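Dihydropyrimidinase (Brevibacillus agri, PDB 3SFW) probably catalyses the hydrolytic ring opening of dihydropyrimidines at a pair of zinc ions bridged by a carboxylated lysine. Local coordinates at residues Gly77-Ala80 and Ala81-Gly85; Glu200-Asp204 and Pro205-Ala209; Glu136-Ser139 and Val140-Glu144. All blocks are in the same frame, centred on the assembly; numbering follows the deposited sequence.

Interaction 1: residues Gly77-Ala80 and Ala81-Gly85; sequences GTKA and AAFGG
K79 and F83 meet one helical turn apart, where helix 74-83 comes to its end. The apolar contact is made by the start of the lysine chain. CG of K79 lies anti to its backbone N (chi1 178°), which carries it along the helix to the ring of F83. There CG of K79 is 3.7 Å from CE1 of F83. The two side chains run side by side and point the same way. The lysine then bends at its third and fourth torsions. CD1 of F83 also rests 3.3 Å from the carbonyl O of K79.

The backbone bonds are those of a regular last turn. The amide N of A81 donates to O of G77, and N of A82 to O of T78. The bond from N of F83 to O of K79, 2.9 Å, is nearly straight, with 164° at the hydrogen. N of G84 still binds O of A80 at 3.0 Å, but this bond is more bent, at 137°. G85 then leaves helical angles with positive phi, and its N bonds to O of A82. This is a Schellman motif, a common way to end a helix.

T78 OG1 bonds to F74 O and V117 N. A80 touches E343 and M411, A81 touches T86 of strand 86-93, and A82 touches V437 of strand 435-439. The F83 ring stacks on H410 and, like K79, touches F443. The alanine side of the turn is buried between strands 86-93 and 435-439, while K79 and F83, beside strand 442-443, are partly exposed.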
loop_
_atom_site.group_PDB
_atom_site.type_symbol
_atom_site.label_atom_id
_atom_site.label_comp_id
_atom_site.label_asym_id
_atom_site.label_seq_id
_atom_site.Cartn_x
_atom_site.Cartn_y
_atom_site.Cartn_z
ATOM N N GLY A 77 30.642 26.950 -14.924
ATOM C CA GLY A 77 29.839 25.956 -14.206
ATOM C C GLY A 77 30.716 24.895 -13.536
ATOM O O GLY A 77 30.440 24.482 -12.391
ATOM N N THR A 78 31.746 24.422 -14.228
ATOM C CA THR A 78 32.658 23.430 -13.604
ATOM C C THR A 78 33.519 24.068 -12.534
ATOM O O THR A 78 33.842 23.440 -11.529
ATOM C CB THR A 78 33.541 22.643 -14.624
ATOM O OG1 THR A 78 34.393 23.535 -15.362
ATOM C CG2 THR A 78 32.647 21.842 -15.564
ATOM N N LYS A 79 33.869 25.358 -12.707
ATOM C CA LYS A 79 34.666 26.008 -11.668
ATOM C C LYS A 79 33.811 26.143 -10.391
ATOM O O LYS A 79 34.290 25.905 -9.268
ATOM C CB LYS A 79 35.195 27.384 -12.133
ATOM C CG LYS A 79 35.980 28.111 -11.101
ATOM C CD LYS A 79 36.912 29.169 -11.783
ATOM C CE LYS A 79 36.075 30.100 -12.679
ATOM N NZ LYS A 79 35.271 31.075 -11.924
ATOM N N ALA A 80 32.538 26.508 -10.563
ATOM C CA ALA A 80 31.641 26.669 -9.428
ATOM C C ALA A 80 31.407 25.295 -8.745
ATOM O O ALA A 80 31.415 25.181 -7.535
ATOM C CB ALA A 80 30.310 27.258 -9.918
ATOM N N ALA A 81 31.260 24.251 -9.546
ATOM C CA ALA A 81 31.121 22.890 -8.992
ATOM C C ALA A 81 32.337 22.578 -8.130
ATOM O O ALA A 81 32.195 22.086 -6.998
ATOM C CB ALA A 81 31.014 21.853 -10.138
ATOM N N ALA A 82 33.528 22.862 -8.651
ATOM C CA ALA A 82 34.761 22.535 -7.907
ATOM C C ALA A 82 34.829 23.337 -6.595
ATOM O O ALA A 82 35.151 22.795 -5.536
ATOM C CB ALA A 82 36.022 22.820 -8.774
ATOM N N PHE A 83 34.494 24.630 -6.637
ATOM C CA PHE A 83 34.501 25.377 -5.378
ATOM C C PHE A 83 33.530 24.740 -4.374
ATOM O O PHE A 83 33.639 25.015 -3.181
ATOM C CB PHE A 83 34.150 26.840 -5.602
ATOM C CG PHE A 83 35.353 27.695 -5.940
ATOM C CD1 PHE A 83 35.560 28.124 -7.261
ATOM C CD2 PHE A 83 36.258 28.087 -4.941
ATOM C CE1 PHE A 83 36.633 28.970 -7.572
ATOM C CE2 PHE A 83 37.388 28.880 -5.248
ATOM C CZ PHE A 83 37.551 29.355 -6.556
ATOM N N GLY A 84 32.467 24.105 -4.905
ATOM C CA GLY A 84 31.406 23.485 -4.111
ATOM C C GLY A 84 31.682 22.033 -3.717
ATOM O O GLY A 84 30.838 21.399 -3.088
ATOM N N GLY A 85 32.880 21.560 -4.042
ATOM C CA GLY A 85 33.326 20.187 -3.632
ATOM C C GLY A 85 32.903 19.094 -4.586
ATOM O O GLY A 85 32.936 17.906 -4.231
#

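Interaction 2: residues Glu200-Asp204 and Pro205-Ala209; sequences EGNTD and PIYHA
N202 and Y207 both set CG beside the backbone N and anti to the carbonyl carbon, with chi1 of -69° and -65°. These torsions turn the amide of N202 and the ring of Y207 onto each other across the bend at D204-P205. The two planes are only 6° apart, so amide and ring stack almost flat.

CB of N202 sits over the middle of the ring. It is 3.4 Å from the centroid of Y207 and nearly on the ring normal, a close CH-pi contact. The amide extends from there across the outer part of the ring. CG of N202 lies 3.6 Å from CZ of Y207, and ND2 of N202 is 3.8 Å from CE2 of Y207. The amide is therefore laid over the phenol end of the ring.

The backbone closes the same bend. N of Y207 donates to O of D204 at 3.0 Å. The same O of D204 lies at the edge of the Y207 ring, 3.5 Å from CD1 of Y207. CB of D204 lies 3.4 Å from CD of P205, the next residue, and the rest of the side chain is exposed.

Outside the bend, Y207 meets Y210 edge to face and touches F332. NE2 of H208 bonds to W287 O.

The bend follows the Schellman end of helix 187-199, where G201 has positive phi. The whole is a short loop between helix 187-199 and helix 206-210. P205 is followed by the short helix 206-210, and the stacked amide and tyrosine ring join the loop to that helix.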
loop_
_atom_site.group_PDB
_atom_site.type_symbol
_atom_site.label_atom_id
_atom_site.label_comp_id
_atom_site.label_asym_id
_atom_site.label_seq_id
_atom_site.Cartn_x
_atom_site.Cartn_y
_atom_site.Cartn_z
ATOM N N GLU A 200 -7.269 32.903 -16.882
ATOM C CA GLU A 200 -7.941 33.489 -15.730
ATOM C C GLU A 200 -7.203 34.707 -15.197
ATOM O O GLU A 200 -7.592 35.260 -14.176
ATOM C CB GLU A 200 -8.090 32.452 -14.624
ATOM C CG GLU A 200 -8.860 31.219 -15.071
ATOM C CD GLU A 200 -9.264 30.339 -13.915
ATOM O OE1 GLU A 200 -8.375 29.677 -13.323
ATOM O OE2 GLU A 200 -10.480 30.301 -13.604
ATOM N N GLY A 201 -6.129 35.102 -15.879
ATOM C CA GLY A 201 -5.319 36.248 -15.457
ATOM C C GLY A 201 -4.329 35.933 -14.341
ATOM O O GLY A 201 -3.756 36.851 -13.722
ATOM N N ASN A 202 -4.098 34.638 -14.092
ATOM C CA ASN A 202 -3.178 34.220 -13.033
ATOM C C ASN A 202 -1.774 34.055 -13.597
ATOM O O ASN A 202 -1.443 33.026 -14.196
ATOM C CB ASN A 202 -3.679 32.931 -12.355
ATOM C CG ASN A 202 -4.952 33.154 -11.535
ATOM O OD1 ASN A 202 -5.155 34.225 -10.993
ATOM N ND2 ASN A 202 -5.828 32.162 -11.500
ATOM N N THR A 203 -0.961 35.092 -13.458
ATOM C CA THR A 203 0.270 35.163 -14.227
ATOM C C THR A 203 1.518 35.239 -13.362
ATOM O O THR A 203 2.618 35.210 -13.903
ATOM C CB THR A 203 0.274 36.382 -15.157
ATOM O OG1 THR A 203 0.108 37.552 -14.359
ATOM C CG2 THR A 203 -0.852 36.270 -16.192
ATOM N N ASP A 204 1.344 35.438 -12.045
ATOM C CA ASP A 204 2.456 35.592 -11.098
ATOM C C ASP A 204 3.256 34.263 -10.985
ATOM O O ASP A 204 2.717 33.192 -11.310
ATOM C CB ASP A 204 1.928 35.955 -9.692
ATOM C CG ASP A 204 1.677 37.465 -9.506
ATOM O OD1 ASP A 204 2.029 38.257 -10.391
ATOM O OD2 ASP A 204 1.113 37.830 -8.445
ATOM N N PRO A 205 4.522 34.354 -10.543
ATOM C CA PRO A 205 5.406 33.168 -10.362
ATOM C C PRO A 205 4.764 32.032 -9.568
ATOM O O PRO A 205 5.035 30.867 -9.868
ATOM C CB PRO A 205 6.612 33.747 -9.621
ATOM C CG PRO A 205 6.722 35.187 -10.260
ATOM C CD PRO A 205 5.249 35.622 -10.279
ATOM N N ILE A 206 3.957 32.325 -8.534
ATOM C CA ILE A 206 3.364 31.234 -7.742
ATOM C C ILE A 206 2.528 30.270 -8.593
ATOM O O ILE A 206 2.478 29.083 -8.302
ATOM C CB ILE A 206 2.523 31.776 -6.529
ATOM C CG1 ILE A 206 2.021 30.648 -5.640
ATOM C CG2 ILE A 206 1.355 32.632 -7.025
ATOM C CD1 ILE A 206 3.136 29.827 -5.002
ATOM N N TYR A 207 1.943 30.738 -9.694
ATOM C CA TYR A 207 1.123 29.822 -10.519
ATOM C C TYR A 207 1.986 28.819 -11.283
ATOM O O TYR A 207 1.463 27.814 -11.741
ATOM C CB TYR A 207 0.178 30.563 -11.481
ATOM C CG TYR A 207 -0.851 31.333 -10.694
ATOM C CD1 TYR A 207 -0.578 32.634 -10.291
ATOM C CD2 TYR A 207 -1.942 30.684 -10.132
ATOM C CE1 TYR A 207 -1.452 33.346 -9.475
ATOM C CE2 TYR A 207 -2.837 31.380 -9.275
ATOM C CZ TYR A 207 -2.562 32.705 -8.946
ATOM O OH TYR A 207 -3.389 33.426 -8.096
ATOM N N HIS A 208 3.301 29.031 -11.296
ATOM C CA HIS A 208 4.204 27.978 -11.813
ATOM C C HIS A 208 4.071 26.702 -10.973
ATOM O O HIS A 208 4.103 25.574 -11.506
ATOM C CB HIS A 208 5.677 28.450 -11.876
ATOM C CG HIS A 208 6.605 27.358 -12.271
ATOM N ND1 HIS A 208 6.752 26.946 -13.578
ATOM C CD2 HIS A 208 7.353 26.516 -11.519
ATOM C CE1 HIS A 208 7.587 25.918 -13.618
ATOM N NE2 HIS A 208 7.993 25.664 -12.386
ATOM N N ALA A 209 3.876 26.857 -9.661
ATOM C CA ALA A 209 3.695 25.679 -8.840
ATOM C C ALA A 209 2.278 25.142 -8.953
ATOM O O ALA A 209 2.065 23.939 -9.038
ATOM C CB ALA A 209 4.059 25.966 -7.398
#

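Interaction 3: residues Glu136-Ser139 and Val140-Glu144; sequences ELES and VVNNE
V140 and L137 lie on the buried side of this last turn of helix 131-142. The tight contacts there are the valine methyls on carbonyl oxygens. CG2 of V140 lies beside its backbone N and rests 3.4 Å from O of E136. V141 lays its CG2 on O of L137, and its N bonds to that same oxygen. CD2 of L137 reaches CB of V140 more loosely, at 4.3 Å. L101 and I105 of helix 101-112 cover this side, with L176 of helix 163-176.

The other side faces solvent. E138 extends its chain with CG anti to the backbone N (chi1 -173°), while N142 starts beside its own N. The two cross at a slant. CG of E138 is 3.6 Å from ND2 of N142, and the carboxylate and amide planes are 37° apart. N143 also sits at the surface, with ND2 3.6 Å from CB of S139.

O of S139 accepts two bonds as the helix ends, from N of N143 at 2.9 Å and from N of E144 at 3.0 Å. The inner side thus joins aliphatic contacts with the charged E136, whose carboxylate is held by the backbone N-H groups of L101 and H102. On the outer side E138 and N142 have no direct side-chain bond to each other. One water joins them, donating to OE2 of E138 and accepting from ND2 of N142 at 2.8 Å.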
loop_
_atom_site.group_PDB
_atom_site.type_symbol
_atom_site.label_atom_id
_atom_site.label_comp_id
_atom_site.label_asym_id
_atom_site.label_seq_id
_atom_site.Cartn_x
_atom_site.Cartn_y
_atom_site.Cartn_z
ATOM N N GLU A 136 21.157 4.011 -34.098
ATOM C CA GLU A 136 22.233 4.902 -33.718
ATOM C C GLU A 136 22.684 4.705 -32.281
ATOM O O GLU A 136 23.851 4.955 -31.948
ATOM C CB GLU A 136 21.779 6.355 -33.905
ATOM C CG GLU A 136 22.871 7.243 -34.208
ATOM C CD GLU A 136 22.487 8.675 -34.558
ATOM O OE1 GLU A 136 21.308 9.076 -34.689
ATOM O OE2 GLU A 136 23.443 9.422 -34.610
ATOM N N LEU A 137 21.757 4.291 -31.417
ATOM C CA LEU A 137 22.077 4.161 -29.978
ATOM C C LEU A 137 23.167 3.132 -29.710
ATOM O O LEU A 137 23.853 3.195 -28.696
ATOM C CB LEU A 137 20.806 3.838 -29.171
ATOM C CG LEU A 137 19.893 5.056 -28.959
ATOM C CD1 LEU A 137 18.585 4.596 -28.337
ATOM C CD2 LEU A 137 20.635 6.071 -28.043
ATOM N N GLU A 138 23.346 2.165 -30.619
ATOM C CA GLU A 138 24.384 1.157 -30.370
ATOM C C GLU A 138 25.789 1.731 -30.233
ATOM O O GLU A 138 26.479 1.515 -29.217
ATOM C CB GLU A 138 24.345 0.017 -31.411
ATOM C CG GLU A 138 25.316 -1.098 -31.042
ATOM C CD GLU A 138 25.229 -2.267 -32.007
ATOM O OE1 GLU A 138 25.209 -2.025 -33.237
ATOM O OE2 GLU A 138 25.096 -3.405 -31.529
ATOM N N SER A 139 26.194 2.582 -31.176
ATOM C CA SER A 139 27.530 3.191 -31.030
ATOM C C SER A 139 27.517 4.284 -29.996
ATOM O O SER A 139 28.543 4.575 -29.396
ATOM C CB SER A 139 28.029 3.723 -32.375
ATOM O OG SER A 139 27.179 4.752 -32.836
ATOM N N VAL A 140 26.362 4.901 -29.774
ATOM C CA VAL A 140 26.294 5.895 -28.674
ATOM C C VAL A 140 26.697 5.234 -27.362
ATOM O O VAL A 140 27.550 5.767 -26.609
ATOM C CB VAL A 140 24.873 6.533 -28.540
ATOM C CG1 VAL A 140 24.769 7.392 -27.207
ATOM C CG2 VAL A 140 24.572 7.449 -29.773
ATOM N N VAL A 141 26.059 4.094 -27.056
ATOM C CA VAL A 141 26.304 3.408 -25.792
ATOM C C VAL A 141 27.705 2.777 -25.744
ATOM O O VAL A 141 28.484 2.992 -24.793
ATOM C CB VAL A 141 25.206 2.354 -25.539
ATOM C CG1 VAL A 141 25.571 1.441 -24.347
ATOM C CG2 VAL A 141 23.833 3.027 -25.373
ATOM N N ASN A 142 28.067 2.063 -26.815
ATOM C CA ASN A 142 29.293 1.245 -26.781
ATOM C C ASN A 142 30.578 2.023 -27.056
ATOM O O ASN A 142 31.629 1.680 -26.504
ATOM C CB ASN A 142 29.213 0.109 -27.815
ATOM C CG ASN A 142 28.215 -0.968 -27.417
ATOM O OD1 ASN A 142 27.909 -1.155 -26.218
ATOM N ND2 ASN A 142 27.691 -1.682 -28.413
ATOM N N ASN A 143 30.476 3.068 -27.892
ATOM C CA ASN A 143 31.669 3.776 -28.414
ATOM C C ASN A 143 31.773 5.175 -27.827
ATOM O O ASN A 143 32.854 5.614 -27.488
ATOM C CB ASN A 143 31.643 3.838 -29.940
ATOM C CG ASN A 143 31.745 2.461 -30.571
ATOM O OD1 ASN A 143 32.073 1.486 -29.885
ATOM N ND2 ASN A 143 31.347 2.351 -31.858
ATOM N N GLU A 144 30.647 5.863 -27.680
ATOM C CA GLU A 144 30.714 7.244 -27.191
ATOM C C GLU A 144 30.703 7.241 -25.683
ATOM O O GLU A 144 31.086 8.244 -25.086
ATOM C CB GLU A 144 29.530 8.100 -27.672
ATOM C CG GLU A 144 29.482 8.358 -29.199
ATOM C CD GLU A 144 30.719 9.074 -29.726
ATOM O OE1 GLU A 144 31.283 9.956 -29.028
ATOM O OE2 GLU A 144 31.144 8.717 -30.851
HETATM O O HOH W 1 26.014 -3.950 -28.811
#

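All three contacts are local and lie at helix ends in an amidohydrolase of the TIM-barrel type. None touches another. Interactions 1 and 3 are nearest, about 17 Å between closest atoms; interactions 2 and 3 are farthest apart, with centres 42 Å from each other. Interaction 1 is the most central, 12 Å from the chain centre, against 28 Å for interaction 2 and 23 Å for interaction 3. The zinc ions are held by H58, H60, K150, H183, H239 and D315, none of which belongs to these segments. The side chain of H208 in interaction 2 is about 10 Å from a zinc ion, too far to bind it.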